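Local structure of ATP synthase subunit s, mitochondrial (Bos taurus, 3E4G) at residues A[68-73]-A[92-97]; A[98-103]-A[125-130]; A[102-107]-A[132-137]; A[120-125]-A[145-150]. The protein regulates the mitochondrial membrane ATP synthase, is needed for its proton conduction and supports ATP synthesis by blocking a proton leak through an alternative exit pathway. The protein carries 1 engineered substitution. All blocks are in the same frame, centred on the assembly; numbering follows the deposited sequence. Where two conformers were deposited one is given.

Contact 1. Residues A[68-73]-A[92-97]. With MG (magnesium ion), chain B.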
loop_
_atom_site.group_PDB
_atom_site.type_symbol
_atom_site.label_atom_id
_atom_site.label_comp_id
_atom_site.label_asym_id
_atom_site.label_seq_id
_atom_site.Cartn_x
_atom_site.Cartn_y
_atom_site.Cartn_z
ATOM N N ALA A 68 0.430 -6.242 3.109
ATOM C CA ALA A 68 1.083 -6.929 1.996
ATOM C C ALA A 68 2.424 -7.411 2.482
ATOM O O ALA A 68 3.405 -6.643 2.498
ATOM C CB ALA A 68 1.206 -5.972 0.802
ATOM N N THR A 69 2.473 -8.668 2.920
ATOM C CA THR A 69 3.712 -9.307 3.379
ATOM C C THR A 69 4.031 -10.428 2.430
ATOM O O THR A 69 3.184 -11.268 2.140
ATOM C CB THR A 69 3.534 -9.808 4.841
ATOM O OG1 THR A 69 3.327 -8.655 5.690
ATOM C CG2 THR A 69 4.795 -10.546 5.332
ATOM N N ASP A 70 5.282 -10.471 1.948
ATOM C CA ASP A 70 5.691 -11.537 1.022
ATOM C C ASP A 70 4.725 -11.555 -0.166
ATOM O O ASP A 70 4.229 -12.592 -0.589
ATOM C CB ASP A 70 5.765 -12.888 1.722
ATOM C CG ASP A 70 6.992 -13.009 2.605
ATOM O OD1 ASP A 70 8.091 -12.786 2.040
ATOM O OD2 ASP A 70 6.906 -13.398 3.766
ATOM N N SER A 71 4.501 -10.379 -0.758
ATOM C CA SER A 71 3.519 -10.158 -1.815
ATOM C C SER A 71 4.228 -9.770 -3.107
ATOM O O SER A 71 5.300 -9.143 -3.085
ATOM C CB SER A 71 2.575 -9.063 -1.368
ATOM O OG SER A 71 1.690 -8.630 -2.379
ATOM N N CYS A 72 3.579 -10.055 -4.238
ATOM C CA CYS A 72 4.128 -9.682 -5.576
ATOM C C CYS A 72 3.537 -8.436 -6.127
ATOM O O CYS A 72 3.734 -8.155 -7.337
ATOM C CB CYS A 72 3.971 -10.893 -6.565
ATOM S SG CYS A 72 2.262 -11.253 -6.985
ATOM N N ILE A 73 2.891 -7.597 -5.319
ATOM C CA ILE A 73 2.371 -6.332 -5.829
ATOM C C ILE A 73 3.522 -5.464 -6.325
ATOM O O ILE A 73 4.632 -5.417 -5.797
ATOM C CB ILE A 73 1.519 -5.604 -4.787
ATOM C CG1 ILE A 73 2.313 -5.282 -3.500
ATOM C CG2 ILE A 73 0.237 -6.374 -4.517
ATOM C CD1 ILE A 73 1.405 -4.547 -2.455
ATOM N N LEU A 92 3.634 -2.675 4.052
ATOM C CA LEU A 92 4.380 -3.306 2.928
ATOM C C LEU A 92 5.600 -3.974 3.596
ATOM O O LEU A 92 6.472 -3.254 4.120
ATOM C CB LEU A 92 4.837 -2.245 1.909
ATOM C CG LEU A 92 3.727 -1.387 1.331
ATOM C CD1 LEU A 92 4.297 -0.286 0.426
ATOM C CD2 LEU A 92 2.645 -2.182 0.641
ATOM N N CYS A 93 5.643 -5.286 3.605
ATOM C CA CYS A 93 6.704 -6.026 4.299
ATOM C C CYS A 93 7.193 -7.121 3.379
ATOM O O CYS A 93 6.410 -7.953 2.912
ATOM C CB CYS A 93 6.132 -6.608 5.614
ATOM S SG CYS A 93 7.310 -7.596 6.528
ATOM N N LYS A 94 8.503 -7.133 3.102
ATOM C CA LYS A 94 9.079 -8.196 2.255
ATOM C C LYS A 94 8.297 -8.242 0.923
ATOM O O LYS A 94 7.930 -9.296 0.400
ATOM C CB LYS A 94 9.053 -9.555 2.959
ATOM C CG LYS A 94 9.951 -9.599 4.162
ATOM C CD LYS A 94 9.931 -10.943 4.953
ATOM C CE LYS A 94 8.699 -11.105 5.784
ATOM N NZ LYS A 94 8.886 -12.202 6.866
ATOM N N CYS A 95 8.080 -7.027 0.362
ATOM C CA CYS A 95 7.488 -6.860 -0.990
ATOM C C CYS A 95 8.659 -6.601 -1.911
ATOM O O CYS A 95 9.145 -5.479 -2.061
ATOM C CB CYS A 95 6.462 -5.764 -1.045
ATOM S SG CYS A 95 4.969 -6.117 -0.111
ATOM N N HIS A 96 9.211 -7.677 -2.486
ATOM C CA HIS A 96 10.501 -7.593 -3.180
ATOM C C HIS A 96 10.438 -6.849 -4.477
ATOM O O HIS A 96 11.496 -6.462 -5.005
ATOM C CB HIS A 96 11.104 -8.960 -3.270
ATOM C CG HIS A 96 11.317 -9.611 -1.902
ATOM N ND1 HIS A 96 11.947 -8.995 -0.859
ATOM C CD2 HIS A 96 10.813 -10.775 -1.430
ATOM C CE1 HIS A 96 11.905 -9.809 0.184
ATOM N NE2 HIS A 96 11.248 -10.907 -0.146
ATOM N N TYR A 97 9.258 -6.620 -5.036
ATOM C CA TYR A 97 9.119 -5.941 -6.318
ATOM C C TYR A 97 8.807 -4.485 -6.163
ATOM O O TYR A 97 8.848 -3.771 -7.191
ATOM C CB TYR A 97 8.075 -6.615 -7.165
ATOM C CG TYR A 97 8.346 -8.049 -7.448
ATOM C CD1 TYR A 97 9.038 -8.395 -8.526
ATOM C CD2 TYR A 97 7.729 -9.040 -6.742
ATOM C CE1 TYR A 97 9.304 -9.755 -8.794
ATOM C CE2 TYR A 97 7.942 -10.373 -6.952
ATOM C CZ TYR A 97 8.738 -10.718 -7.949
ATOM O OH TYR A 97 8.984 -12.045 -8.285
HETATM MG MG MG B . 1.211 -12.456 2.416
HETATM O O HOH W 1 10.800 -12.964 1.964
HETATM O O HOH W 2 8.278 -12.508 -0.762
HETATM O O HOH W 3 8.814 -14.409 5.282
HETATM O O HOH W 4 2.485 -14.161 1.072
HETATM O O HOH W 5 6.429 -6.828 -4.211
HETATM O O HOH W 6 7.819 -10.258 -2.504
HETATM O O HOH W 7 2.066 -13.288 4.467
HETATM O O HOH W 8 -0.615 -14.027 2.424
#
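Two neighbouring parallel strands of the leucine-rich repeat sheet end here, and the end of the first, at Thr69, gives one of the two protein ligands of the magnesium ion. The amide of Cys93 donates to Ala68 O at 2.8 Å in a nearly straight bond (169°). Cys93 O in turn accepts from Asp70 N at 2.9 Å. Both chains then turn with positive phi, at Asp70 and at Lys94, and stay in register. The carboxylate of Asp70 crosses the side chain of Lys94. Asp70 OD1 rests on Lys94 CB at 3.5 Å, while Asp70 OD2 and Lys94 NZ form a long salt bridge of 3.9 Å. A bend at chi3 of Lys94 (-76°) brings CE beside Asp70 OD2 and Thr69 CG2. Water 3 bridges the two charges, giving to OD2 and accepting from NZ. A leucine in place of Lys94 would probably leave Asp70 OD2 and water 3 without their cationic mate. On the side of Ala68 and Leu92, Cys95 SG from the loop lies 3.9 Å from Ala68 CB, and Leu92 CD2 touches both Ala68 and Ile73. Thr69 O binds the magnesium ion at 2.3 Å, together with Gly35 O and waters 4, 7 and 8. Asp70 reaches the ion indirectly, through water 4 on its O. Such a mostly hydrated shell suggests that the course of the backbone, more than side-chain charge, sets the site.

Contact 2. Residues A[98-103]-A[125-130]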
loop_
_atom_site.group_PDB
_atom_site.type_symbol
_atom_site.label_atom_id
_atom_site.label_comp_id
_atom_site.label_asym_id
_atom_site.label_seq_id
_atom_site.Cartn_x
_atom_site.Cartn_y
_atom_site.Cartn_z
ATOM N N ILE A 98 8.438 -4.005 -4.982
ATOM C CA ILE A 98 8.121 -2.570 -4.712
ATOM C C ILE A 98 9.360 -1.749 -5.026
ATOM O O ILE A 98 10.496 -2.185 -4.693
ATOM C CB ILE A 98 7.565 -2.388 -3.234
ATOM C CG1 ILE A 98 6.236 -3.085 -3.110
ATOM C CG2 ILE A 98 7.575 -0.892 -2.757
ATOM C CD1 ILE A 98 5.250 -2.776 -2.035
ATOM N N GLU A 99 9.175 -0.572 -5.544
ATOM C CA GLU A 99 10.256 0.389 -5.764
ATOM C C GLU A 99 9.734 1.813 -5.403
ATOM O O GLU A 99 8.542 2.025 -5.131
ATOM C CB GLU A 99 10.704 0.352 -7.244
ATOM C CG GLU A 99 11.145 -0.937 -7.772
ATOM C CD GLU A 99 11.556 -0.910 -9.186
ATOM O OE1 GLU A 99 11.608 0.179 -9.777
ATOM O OE2 GLU A 99 11.824 -1.989 -9.783
ATOM N N ASP A 100 10.635 2.759 -5.519
ATOM C CA ASP A 100 10.279 4.161 -5.294
ATOM C C ASP A 100 9.085 4.588 -6.152
ATOM O O ASP A 100 8.241 5.355 -5.689
ATOM C CB ASP A 100 11.468 5.063 -5.570
ATOM C CG ASP A 100 12.581 4.913 -4.575
ATOM O OD1 ASP A 100 12.338 4.443 -3.434
ATOM O OD2 ASP A 100 13.734 5.373 -4.905
ATOM N N GLY A 101 9.052 4.104 -7.397
ATOM C CA GLY A 101 7.957 4.522 -8.267
ATOM C C GLY A 101 6.580 4.057 -7.741
ATOM O O GLY A 101 5.578 4.746 -7.983
ATOM N N CYS A 102 6.530 2.947 -7.026
ATOM C CA CYS A 102 5.289 2.450 -6.427
ATOM C C CYS A 102 4.824 3.440 -5.344
ATOM O O CYS A 102 3.641 3.799 -5.244
ATOM C CB CYS A 102 5.503 1.076 -5.781
ATOM S SG CYS A 102 6.146 -0.190 -6.961
ATOM N N LEU A 103 5.783 3.861 -4.494
ATOM C CA LEU A 103 5.487 4.801 -3.404
ATOM C C LEU A 103 5.080 6.167 -3.967
ATOM O O LEU A 103 4.166 6.826 -3.467
ATOM C CB LEU A 103 6.664 4.941 -2.468
ATOM C CG LEU A 103 7.054 3.601 -1.783
ATOM C CD1 LEU A 103 8.250 3.830 -0.861
ATOM C CD2 LEU A 103 5.895 2.988 -1.021
ATOM N N GLY A 125 13.616 -4.179 -0.197
ATOM C CA GLY A 125 15.020 -3.832 -0.438
ATOM C C GLY A 125 15.254 -2.787 -1.452
ATOM O O GLY A 125 16.324 -2.180 -1.436
ATOM N N ASN A 126 14.334 -2.531 -2.406
ATOM C CA ASN A 126 14.601 -1.499 -3.400
ATOM C C ASN A 126 14.343 -0.090 -2.922
ATOM O O ASN A 126 14.786 0.883 -3.563
ATOM C CB ASN A 126 13.745 -1.702 -4.648
ATOM C CG ASN A 126 14.047 -2.926 -5.418
ATOM O OD1 ASN A 126 13.022 -3.610 -5.836
ATOM N ND2 ASN A 126 15.253 -3.234 -5.682
ATOM N N VAL A 127 13.554 0.101 -1.841
ATOM C CA VAL A 127 13.103 1.445 -1.494
ATOM C C VAL A 127 14.275 2.299 -1.074
ATOM O O VAL A 127 15.143 1.901 -0.316
ATOM C CB VAL A 127 12.049 1.325 -0.339
ATOM C CG1 VAL A 127 11.739 2.703 0.234
ATOM C CG2 VAL A 127 10.808 0.603 -0.862
ATOM N N THR A 128 14.273 3.532 -1.580
ATOM C CA THR A 128 15.325 4.483 -1.203
ATOM C C THR A 128 14.720 5.697 -0.570
ATOM O O THR A 128 13.492 5.892 -0.441
ATOM C CB THR A 128 16.199 4.900 -2.455
ATOM O OG1 THR A 128 15.523 5.986 -3.158
ATOM C CG2 THR A 128 16.531 3.756 -3.346
ATOM N N ASP A 129 15.619 6.638 -0.214
ATOM C CA ASP A 129 15.200 7.897 0.350
ATOM C C ASP A 129 14.156 8.580 -0.520
ATOM O O ASP A 129 13.254 9.266 0.004
ATOM C CB ASP A 129 16.407 8.825 0.533
ATOM C CG ASP A 129 17.568 8.145 1.341
ATOM O OD1 ASP A 129 18.247 7.263 0.741
ATOM O OD2 ASP A 129 17.667 8.424 2.549
ATOM N N LYS A 130 14.274 8.494 -1.831
ATOM C CA LYS A 130 13.312 9.161 -2.735
ATOM C C LYS A 130 11.893 8.674 -2.555
ATOM O O LYS A 130 10.926 9.449 -2.542
ATOM C CB LYS A 130 13.733 8.945 -4.198
ATOM C CG LYS A 130 12.989 9.623 -5.243
ATOM C CD LYS A 130 13.673 9.480 -6.616
ATOM C CE LYS A 130 13.388 8.184 -7.146
ATOM N NZ LYS A 130 12.375 8.164 -8.181
HETATM O O HOH W 9 11.548 -3.597 -2.562
HETATM O O HOH W 10 13.291 2.041 -5.569
#
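The side chains of Asp100 and Thr128 cross at about a right angle between two successive leucine-rich repeats, where each loop runs into its helix. Both carboxylate oxygens are used. Thr128 N donates to Asp100 OD1 at 2.8 Å in an almost straight bond (175°), met on the syn side and slightly out of the carboxylate plane. Thr128 OG1 donates to Asp100 OD2 at 2.6 Å, on the syn lone pair. This two-point grip probably fixes the rotation of the carboxylate. Thr128 is also the N-cap of helix 129-134. Its OG1 lies between the backbone N and the carbonyl carbon (chi1 84°), where it also accepts from Lys130 N. Replacing Asp100 by an alanine would probably leave the amide and hydroxyl of Thr128 without their acceptor, the hydroxyl held by its capping bond alone. Lys130 lays CE against OD2, but its NZ pairs with Glu104. Next to the polar pair, Val127 points CG1 at Leu103 CD1, 3.8 Å away, the two side chains crossing steeply. Its other branch, CG2, lies alongside Ile98 CG2. Two waters join the backbones. Water 9 gives to Ile98 O and accepts from Asn126 N, and water 10 accepts from Asp100 N and donates to Asn126 O at 2.8 Å.

Contact 3. Residues A[102-107]-A[132-137]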
loop_
_atom_site.group_PDB
_atom_site.type_symbol
_atom_site.label_atom_id
_atom_site.label_comp_id
_atom_site.label_asym_id
_atom_site.label_seq_id
_atom_site.Cartn_x
_atom_site.Cartn_y
_atom_site.Cartn_z
ATOM N N CYS A 102 6.530 2.947 -7.026
ATOM C CA CYS A 102 5.289 2.450 -6.427
ATOM C C CYS A 102 4.824 3.440 -5.344
ATOM O O CYS A 102 3.641 3.799 -5.244
ATOM C CB CYS A 102 5.503 1.076 -5.781
ATOM S SG CYS A 102 6.146 -0.190 -6.961
ATOM N N LEU A 103 5.783 3.861 -4.494
ATOM C CA LEU A 103 5.487 4.801 -3.404
ATOM C C LEU A 103 5.080 6.167 -3.967
ATOM O O LEU A 103 4.166 6.826 -3.467
ATOM C CB LEU A 103 6.664 4.941 -2.468
ATOM C CG LEU A 103 7.054 3.601 -1.783
ATOM C CD1 LEU A 103 8.250 3.830 -0.861
ATOM C CD2 LEU A 103 5.895 2.988 -1.021
ATOM N N GLU A 104 5.749 6.605 -5.061
ATOM C CA GLU A 104 5.400 7.833 -5.755
ATOM C C GLU A 104 3.957 7.714 -6.271
ATOM O O GLU A 104 3.136 8.658 -6.068
ATOM C CB GLU A 104 6.376 8.122 -6.872
ATOM C CG GLU A 104 7.726 8.514 -6.367
ATOM C CD GLU A 104 8.852 8.432 -7.365
ATOM O OE1 GLU A 104 8.661 7.910 -8.466
ATOM O OE2 GLU A 104 9.943 8.869 -7.016
ATOM N N ARG A 105 3.617 6.634 -6.967
ATOM C CA ARG A 105 2.283 6.456 -7.486
ATOM C C ARG A 105 1.220 6.539 -6.382
ATOM O O ARG A 105 0.189 7.206 -6.495
ATOM C CB ARG A 105 2.199 5.097 -8.240
ATOM C CG ARG A 105 0.893 4.719 -8.956
ATOM C CD ARG A 105 0.990 3.374 -9.701
ATOM N NE ARG A 105 1.911 3.447 -10.806
ATOM C CZ ARG A 105 1.701 4.127 -11.980
ATOM N NH1 ARG A 105 0.475 4.537 -12.302
ATOM N NH2 ARG A 105 2.675 4.322 -12.791
ATOM N N LEU A 106 1.504 5.842 -5.275
ATOM C CA LEU A 106 0.566 5.894 -4.099
ATOM C C LEU A 106 0.412 7.323 -3.583
ATOM O O LEU A 106 -0.694 7.783 -3.253
ATOM C CB LEU A 106 1.101 5.042 -2.995
ATOM C CG LEU A 106 0.917 3.503 -3.176
ATOM C CD1 LEU A 106 1.751 2.785 -2.116
ATOM C CD2 LEU A 106 -0.504 3.109 -3.048
ATOM N N SER A 107 1.538 8.023 -3.451
ATOM C CA SER A 107 1.553 9.358 -2.811
ATOM C C SER A 107 0.722 10.346 -3.601
ATOM O O SER A 107 0.290 11.360 -3.019
ATOM C CB SER A 107 2.958 9.870 -2.658
ATOM O OG SER A 107 3.527 10.281 -3.904
ATOM N N ILE A 132 10.637 7.226 0.103
ATOM C CA ILE A 132 10.144 7.630 1.440
ATOM C C ILE A 132 9.704 9.061 1.427
ATOM O O ILE A 132 8.653 9.424 1.981
ATOM C CB ILE A 132 11.228 7.339 2.518
ATOM C CG1 ILE A 132 11.583 5.842 2.609
ATOM C CG2 ILE A 132 10.783 7.915 3.880
ATOM C CD1 ILE A 132 10.410 4.933 2.791
ATOM N N ILE A 133 10.502 9.959 0.861
ATOM C CA ILE A 133 10.190 11.363 0.939
ATOM C C ILE A 133 8.860 11.676 0.184
ATOM O O ILE A 133 8.144 12.552 0.625
ATOM C CB ILE A 133 11.410 12.196 0.387
ATOM C CG1 ILE A 133 12.563 12.131 1.346
ATOM C CG2 ILE A 133 11.020 13.653 0.130
ATOM C CD1 ILE A 133 12.351 13.093 2.560
ATOM N N ALA A 134 8.521 10.881 -0.833
ATOM C CA ALA A 134 7.271 11.029 -1.510
ATOM C C ALA A 134 6.022 10.934 -0.566
ATOM O O ALA A 134 4.966 11.502 -0.825
ATOM C CB ALA A 134 7.176 10.060 -2.648
ATOM N N LEU A 135 6.198 10.181 0.526
ATOM C CA LEU A 135 5.089 9.979 1.483
ATOM C C LEU A 135 4.663 11.235 2.197
ATOM O O LEU A 135 3.612 11.226 2.871
ATOM C CB LEU A 135 5.438 8.878 2.481
ATOM C CG LEU A 135 5.850 7.553 1.813
ATOM C CD1 LEU A 135 6.354 6.584 2.929
ATOM C CD2 LEU A 135 4.670 6.967 0.933
ATOM N N HIS A 136 5.437 12.316 2.060
ATOM C CA HIS A 136 5.005 13.589 2.691
ATOM C C HIS A 136 3.655 14.066 2.138
ATOM O O HIS A 136 2.959 14.834 2.835
ATOM C CB HIS A 136 6.064 14.671 2.543
ATOM C CG HIS A 136 6.109 15.317 1.248
ATOM N ND1 HIS A 136 6.813 14.866 0.159
ATOM C CD2 HIS A 136 5.586 16.512 0.903
ATOM C CE1 HIS A 136 6.642 15.741 -0.840
ATOM N NE2 HIS A 136 5.866 16.732 -0.421
ATOM N N HIS A 137 3.233 13.594 0.986
ATOM C CA HIS A 137 1.905 13.994 0.468
ATOM C C HIS A 137 0.780 13.378 1.280
ATOM O O HIS A 137 -0.381 13.827 1.127
ATOM C CB HIS A 137 1.739 13.581 -0.987
ATOM C CG HIS A 137 2.643 14.353 -1.878
ATOM N ND1 HIS A 137 2.548 15.751 -2.106
ATOM C CD2 HIS A 137 3.679 13.932 -2.572
ATOM C CE1 HIS A 137 3.554 16.117 -2.854
ATOM N NE2 HIS A 137 4.189 15.033 -3.268
#
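Ser107, Leu103 and Ala134 carry most of this meeting between helix 100-107 and the chain of helix 129-134, and no hydrogen bond crosses it. Ser107 fits between Ala134 and His137. Ser107 CB lies 3.2 Å from Ala134 O, and Ser107 OG 3.9 Å from Ala134 CB. The hydroxyl is turned back over its own helix, between its backbone N and carbonyl carbon (chi1 73°). There Ser107 OG donates to Glu104 O at 2.7 Å, one turn back. The polar end is therefore satisfied within the helix, and Ser107 meets its neighbour mainly by its carbon. Ser107 O sits 3.3 Å from His137 CB and accepts a hydrogen bond from Gln113. Residues 135-137 form a 3-10 segment that brings His137 to Ser107. The methyl of Ala134 points at the opposing helix, and Ala134 CB also meets Glu104 CG at 4.1 Å. The carboxylate of Glu104 extends past this point to Lys130. The CA atoms of Glu104 and Ala134 are 5.6 Å apart. The small side chain of Ala134 probably helps the backbones come this close.

Leu103 holds the inner side. Leu103 CD1 meets Ile132 CD1 at 4.4 Å, and Leu103 CB meets Leu135 CD2 at the same distance. These are loose touches. Leu103, Ile132 and Leu135 all also pack on Ile121 of strand 118-122. Short helices set side by side, with their aliphatic side chains turned to the parallel strands of the sheet, are typical of the convex side of a leucine-rich repeat fold.

Contact 4. Residues A[120-125]-A[145-150]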
loop_
_atom_site.group_PDB
_atom_site.type_symbol
_atom_site.label_atom_id
_atom_site.label_comp_id
_atom_site.label_asym_id
_atom_site.label_seq_id
_atom_site.Cartn_x
_atom_site.Cartn_y
_atom_site.Cartn_z
ATOM N N GLU A 120 3.598 1.430 7.106
ATOM C CA GLU A 120 4.749 0.644 7.597
ATOM C C GLU A 120 5.446 0.074 6.339
ATOM O O GLU A 120 4.749 -0.508 5.495
ATOM C CB GLU A 120 4.288 -0.501 8.470
ATOM C CG GLU A 120 3.414 -0.009 9.679
ATOM C CD GLU A 120 2.942 -1.210 10.441
ATOM O OE1 GLU A 120 2.111 -1.983 9.967
ATOM O OE2 GLU A 120 3.557 -1.532 11.495
ATOM N N ILE A 121 6.747 0.243 6.264
ATOM C CA ILE A 121 7.533 -0.274 5.112
ATOM C C ILE A 121 8.730 -0.985 5.701
ATOM O O ILE A 121 9.576 -0.343 6.352
ATOM C CB ILE A 121 7.937 0.862 4.150
ATOM C CG1 ILE A 121 6.720 1.675 3.708
ATOM C CG2 ILE A 121 8.639 0.240 2.930
ATOM C CD1 ILE A 121 7.081 2.897 2.878
ATOM N N ILE A 122 8.772 -2.290 5.496
ATOM C CA ILE A 122 9.709 -3.183 6.224
ATOM C C ILE A 122 10.330 -4.110 5.210
ATOM O O ILE A 122 9.634 -4.856 4.515
ATOM C CB ILE A 122 8.940 -4.010 7.275
ATOM C CG1 ILE A 122 8.181 -3.081 8.262
ATOM C CG2 ILE A 122 9.937 -4.935 8.019
ATOM C CD1 ILE A 122 7.028 -3.735 8.918
ATOM N N SER A 123 11.672 -4.147 5.173
ATOM C CA SER A 123 12.360 -5.196 4.379
ATOM C C SER A 123 11.893 -5.208 2.930
ATOM O O SER A 123 11.702 -6.264 2.331
ATOM C CB SER A 123 12.196 -6.562 5.029
ATOM O OG SER A 123 12.717 -6.598 6.354
ATOM N N CYS A 124 11.746 -4.015 2.345
ATOM C CA CYS A 124 11.484 -3.854 0.890
ATOM C C CYS A 124 12.760 -3.303 0.312
ATOM O O CYS A 124 13.034 -2.088 0.404
ATOM C CB CYS A 124 10.295 -2.934 0.664
ATOM S SG CYS A 124 8.736 -3.610 1.279
ATOM N N GLY A 125 13.616 -4.179 -0.197
ATOM C CA GLY A 125 15.020 -3.832 -0.438
ATOM C C GLY A 125 15.254 -2.787 -1.452
ATOM O O GLY A 125 16.324 -2.180 -1.436
ATOM N N PHE A 145 6.398 3.774 10.108
ATOM C CA PHE A 145 7.407 2.837 10.626
ATOM C C PHE A 145 8.214 2.342 9.423
ATOM O O PHE A 145 7.643 1.766 8.484
ATOM C CB PHE A 145 6.710 1.663 11.313
ATOM C CG PHE A 145 7.583 0.528 11.747
ATOM C CD1 PHE A 145 8.850 0.739 12.255
ATOM C CD2 PHE A 145 7.126 -0.768 11.601
ATOM C CE1 PHE A 145 9.617 -0.381 12.675
ATOM C CE2 PHE A 145 7.876 -1.868 12.013
ATOM C CZ PHE A 145 9.128 -1.638 12.544
ATOM N N LEU A 146 9.519 2.568 9.479
ATOM C CA LEU A 146 10.470 2.139 8.419
ATOM C C LEU A 146 11.469 1.182 9.046
ATOM O O LEU A 146 12.077 1.540 10.068
ATOM C CB LEU A 146 11.211 3.351 7.850
ATOM C CG LEU A 146 10.308 4.469 7.332
ATOM C CD1 LEU A 146 11.167 5.635 6.746
ATOM C CD2 LEU A 146 9.329 3.970 6.293
ATOM N N SER A 147 11.690 0.036 8.436
ATOM C CA SER A 147 12.568 -0.953 9.019
ATOM C C SER A 147 13.308 -1.727 7.924
ATOM O O SER A 147 12.684 -2.165 6.940
ATOM C CB SER A 147 11.753 -1.952 9.798
ATOM O OG SER A 147 12.576 -3.025 10.240
ATOM N N ASP A 148 14.617 -1.932 8.100
ATOM C CA ASP A 148 15.385 -2.842 7.222
ATOM C C ASP A 148 15.177 -2.411 5.750
ATOM O O ASP A 148 14.797 -3.205 4.896
ATOM C CB ASP A 148 15.009 -4.283 7.437
ATOM C CG ASP A 148 15.862 -5.260 6.601
ATOM O OD1 ASP A 148 17.064 -4.927 6.393
ATOM O OD2 ASP A 148 15.356 -6.295 6.226
ATOM N N LEU A 149 15.501 -1.153 5.471
ATOM C CA LEU A 149 15.445 -0.559 4.107
ATOM C C LEU A 149 16.845 -0.171 3.788
ATOM O O LEU A 149 17.239 0.982 3.971
ATOM C CB LEU A 149 14.493 0.642 4.031
ATOM C CG LEU A 149 13.059 0.345 4.498
ATOM C CD1 LEU A 149 12.197 1.600 4.346
ATOM C CD2 LEU A 149 12.450 -0.856 3.781
ATOM N N PRO A 150 17.684 -1.122 3.270
ATOM C CA PRO A 150 19.085 -0.789 3.081
ATOM C C PRO A 150 19.306 0.312 2.113
ATOM O O PRO A 150 20.371 0.949 2.154
ATOM C CB PRO A 150 19.643 -2.135 2.582
ATOM C CG PRO A 150 18.517 -2.871 1.984
ATOM C CD PRO A 150 17.363 -2.515 2.926
HETATM O O HOH W 11 12.771 -5.845 9.413
#
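The side chains of Ile122 and Phe145 meet on one face of the two strands of a beta-alpha-beta unit. The axes of 120-122 and 145-147 approach to 4.8 Å, at 2° to each other. On this face the bump is Ile122 CD1, which pushes against the CE2 corner of the Phe145 ring at 3.7 Å. Next to it Glu120 OE2 comes to the same stretch of the ring's edge, at CD2, near the ring plane. The ring reaches them with CG anti to the backbone N (chi1 173°), leaning toward strand 120-122. Further along, Ile122 CG2 sits over Ser147 CB. The face of Ile121 and Leu146 is apolar. Leu146 CD2 comes up to Ile121 CB at 4.0 Å, and Leu149 crosses Ile121 CG2 at about a right angle. Leu149 CD2 fills the inside of the turn at Cys124, 3.5 Å from Cys124 N. Ile132 of helix 129-134 covers Ile121, Leu146 and Leu149 on this side. Three backbone bonds tie the strands: Ile121 N to Phe145 O, Ser147 N to Ile121 O, and Ser123 N to Ser147 O. In the loops after the strands Ser123 OG donates to Asp148 OD2 at 2.7 Å, on its anti lone pair, and water 11 joins the hydroxyls of Ser123 and Ser147. The chemistry divides by place: an apolar face buried against the helix, a mixed outer face, and a polar turn that meets water.

In the fold
Contacts 1 and 4 lie in the same sheet, where strands 89-93 and 118-122 are neighbours: Leu92 pairs with Glu120 and Ile122 through backbone bonds. Contacts 2 and 3 hold one pair of helices, 100-107 and 129-134, and share Leu103. The Lys130 to Glu104 salt bridge spans these two. Contact 3 has no exposed residue among those that touch, while contacts 1, 2 and 4 reach the surface through exposed loop residues. Inward, Leu92, Leu103, Ile121 and Ile132 form a common aliphatic core. Outward the chemistry differs. Contact 1 has metal, charge and water, contact 2 a carboxylate grip at a helix start, and contact 4 a serine-aspartate bond. Contact 3 crosses by packing alone.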